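Local coordinates for protein iota-carbonic anhydrase (Nostoc sp. PCC 7120 = FACHB-418, PDB 7C5W) that catalyses the hydration of carbon dioxide to bicarbonate without any metal cofactor, working as a homotetramer built as a dimer of dimers, at residues Arg22-Glu26 against Ser27-Ala31. Residues are numbered along the deposited sequence; the frame is centred on the assembly and turned at random.
Sequences RAITE and SEVLA
Thr-25 and Glu-28 grip each other twice where the chain leaves its loop and enters helix 26-50. Going in, Thr-25 OG1 sits between its own backbone N and carbonyl carbon (chi1 71°), which aims it at the first turn; there it accepts from Glu-28 N at 3.2 Å, nearly straight at 168°. Coming back, the extended side chain of Glu-28 runs across the threonine, its CG 3.4 Å from Thr-25 OG1, and OE1 takes the N-H of Thr-25 at 2.9 Å. That donor meets the anti side of the carboxylate, 28° out of its plane. The two reciprocal bonds make a capping box with Thr-25 as N-cap: the hydroxyl serves a first-turn amide, and the carboxylate serves the N-cap's own N-H. The regular pattern then takes over: Val-29 N binds Thr-25 O, and Leu-30 N binds Glu-26 O at 3.0 Å. Glu-28 OE2 forms a salt bridge to Lys-159, whose ammonium group also holds Ala-23 O. With an alanine here in place of Glu-28, Thr-25 N and Lys-159 would probably lose their shared carboxylate, and the loop would be freer to shift against the helix. Packing is tightest on the sheet side, where Ile-24 CG2 and Val-29 CG2 press together at 3.3 Å, shorter than usual for two methyl groups, with the side chains roughly at right angles; both also lie on Ala-133 of strand 132-143. The solvent side is looser: Ser-27 and Leu-30 are exposed, and between the side chains of Glu-26 and Leu-30 the nearest approach is 4.4 Å, CG to CD1.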
ATOM      1  N   ARG A  22       0.810   9.210   4.156  1.00 57.61           N
ATOM      2  CA  ARG A  22       1.086   8.847   2.745  1.00 61.23           C
ATOM      3  C   ARG A  22      -0.193   8.396   2.030  1.00 65.69           C
ATOM      4  O   ARG A  22      -0.136   8.148   0.815  1.00 64.91           O
ATOM      5  CB  ARG A  22       2.092   7.705   2.706  1.00 62.17           C
ATOM      6  CG  ARG A  22       3.386   8.041   3.421  1.00 67.40           C
ATOM      7  CD  ARG A  22       4.513   7.255   2.814  1.00 66.61           C
ATOM      8  NE  ARG A  22       5.537   8.147   2.311  1.00 75.48           N
ATOM      9  CZ  ARG A  22       5.956   8.179   1.063  1.00 72.50           C
ATOM     10  NH1 ARG A  22       5.456   7.373   0.147  1.00 81.33           N
ATOM     11  NH2 ARG A  22       6.908   9.017   0.741  1.00 79.58           N
ATOM     12  N   ALA A  23      -1.296   8.267   2.760  1.00 56.52           N
ATOM     13  CA  ALA A  23      -2.601   7.851   2.209  1.00 64.49           C
ATOM     14  C   ALA A  23      -3.197   9.022   1.426  1.00 58.22           C
ATOM     15  O   ALA A  23      -2.927  10.162   1.783  1.00 55.86           O
ATOM     16  CB  ALA A  23      -3.524   7.407   3.324  1.00 63.52           C
ATOM     17  N   ILE A  24      -4.001   8.721   0.410  1.00 58.57           N
ATOM     18  CA  ILE A  24      -4.801   9.715  -0.351  1.00 57.18           C
ATOM     19  C   ILE A  24      -6.205   9.773   0.260  1.00 56.96           C
ATOM     20  O   ILE A  24      -6.763   8.703   0.584  1.00 57.69           O
ATOM     21  CB  ILE A  24      -4.824   9.336  -1.848  1.00 60.32           C
ATOM     22  CG1 ILE A  24      -3.420   9.365  -2.459  1.00 55.02           C
ATOM     23  CG2 ILE A  24      -5.792  10.225  -2.617  1.00 62.30           C
ATOM     24  CD1 ILE A  24      -3.317   8.749  -3.838  1.00 52.34           C
ATOM     25  N   THR A  25      -6.756  10.980   0.393  1.00 57.24           N
ATOM     26  CA  THR A  25      -8.170  11.241   0.776  1.00 59.01           C
ATOM     27  C   THR A  25      -8.995  11.480  -0.488  1.00 57.19           C
ATOM     28  O   THR A  25      -8.404  11.841  -1.524  1.00 56.16           O
ATOM     29  CB  THR A  25      -8.301  12.485   1.665  1.00 62.95           C
ATOM     30  OG1 THR A  25      -8.053  13.607   0.812  1.00 61.72           O
ATOM     31  CG2 THR A  25      -7.352  12.482   2.845  1.00 54.68           C
ATOM     32  N   GLU A  26     -10.311  11.321  -0.374  1.00 58.03           N
ATOM     33  CA  GLU A  26     -11.291  11.593  -1.451  1.00 61.04           C
ATOM     34  C   GLU A  26     -11.062  13.004  -2.006  1.00 62.20           C
ATOM     35  O   GLU A  26     -11.053  13.150  -3.240  1.00 62.15           O
ATOM     36  CB  GLU A  26     -12.711  11.413  -0.918  1.00 56.48           C
ATOM     37  CG  GLU A  26     -13.778  11.596  -1.980  1.00 64.37           C
ATOM     38  CD  GLU A  26     -15.166  11.170  -1.540  1.00 81.06           C
ATOM     39  OE1 GLU A  26     -16.012  10.913  -2.434  1.00 83.75           O
ATOM     40  OE2 GLU A  26     -15.390  11.082  -0.303  1.00 78.48           O
ATOM     41  N   SER A  27     -10.889  13.998  -1.133  1.00 55.57           N
ATOM     42  CA  SER A  27     -10.816  15.433  -1.511  1.00 62.10           C
ATOM     43  C   SER A  27      -9.540  15.695  -2.329  1.00 59.23           C
ATOM     44  O   SER A  27      -9.614  16.473  -3.296  1.00 60.99           O
ATOM     45  CB  SER A  27     -10.923  16.336  -0.299  1.00 63.46           C
ATOM     46  OG  SER A  27      -9.702  16.361   0.423  1.00 62.23           O
ATOM     47  N   GLU A  28      -8.419  15.073  -1.960  1.00 58.09           N
ATOM     48  CA  GLU A  28      -7.152  15.091  -2.736  1.00 53.18           C
ATOM     49  C   GLU A  28      -7.377  14.542  -4.154  1.00 58.69           C
ATOM     50  O   GLU A  28      -6.798  15.100  -5.102  1.00 58.50           O
ATOM     51  CB  GLU A  28      -6.081  14.260  -2.028  1.00 58.40           C
ATOM     52  CG  GLU A  28      -5.409  14.973  -0.868  1.00 57.30           C
ATOM     53  CD  GLU A  28      -4.418  14.105  -0.105  1.00 58.98           C
ATOM     54  OE1 GLU A  28      -4.603  12.874  -0.079  1.00 67.68           O
ATOM     55  OE2 GLU A  28      -3.462  14.653   0.461  1.00 60.98           O
ATOM     56  N   VAL A  29      -8.169  13.477  -4.304  1.00 57.54           N
ATOM     57  CA  VAL A  29      -8.439  12.845  -5.627  1.00 59.68           C
ATOM     58  C   VAL A  29      -9.253  13.826  -6.476  1.00 60.79           C
ATOM     59  O   VAL A  29      -8.888  14.042  -7.647  1.00 55.84           O
ATOM     60  CB  VAL A  29      -9.168  11.496  -5.495  1.00 59.77           C
ATOM     61  CG1 VAL A  29      -9.600  10.964  -6.851  1.00 58.24           C
ATOM     62  CG2 VAL A  29      -8.322  10.467  -4.768  1.00 58.67           C
ATOM     63  N   LEU A  30     -10.328  14.384  -5.915  1.00 62.63           N
ATOM     64  CA  LEU A  30     -11.230  15.311  -6.646  1.00 62.37           C
ATOM     65  C   LEU A  30     -10.421  16.543  -7.066  1.00 60.73           C
ATOM     66  O   LEU A  30     -10.553  16.978  -8.226  1.00 58.53           O
ATOM     67  CB  LEU A  30     -12.430  15.675  -5.767  1.00 59.68           C
ATOM     68  CG  LEU A  30     -13.342  14.503  -5.400  1.00 65.38           C
ATOM     69  CD1 LEU A  30     -14.581  14.992  -4.649  1.00 68.10           C
ATOM     70  CD2 LEU A  30     -13.750  13.708  -6.634  1.00 58.43           C
ATOM     71  N   ALA A  31      -9.577  17.049  -6.170  1.00 56.68           N
ATOM     72  CA  ALA A  31      -8.683  18.199  -6.427  1.00 60.02           C
ATOM     73  C   ALA A  31      -7.759  17.886  -7.614  1.00 59.61           C
ATOM     74  O   ALA A  31      -7.727  18.703  -8.547  1.00 63.11           O
ATOM     75  CB  ALA A  31      -7.898  18.547  -5.185  1.00 50.89           C
TER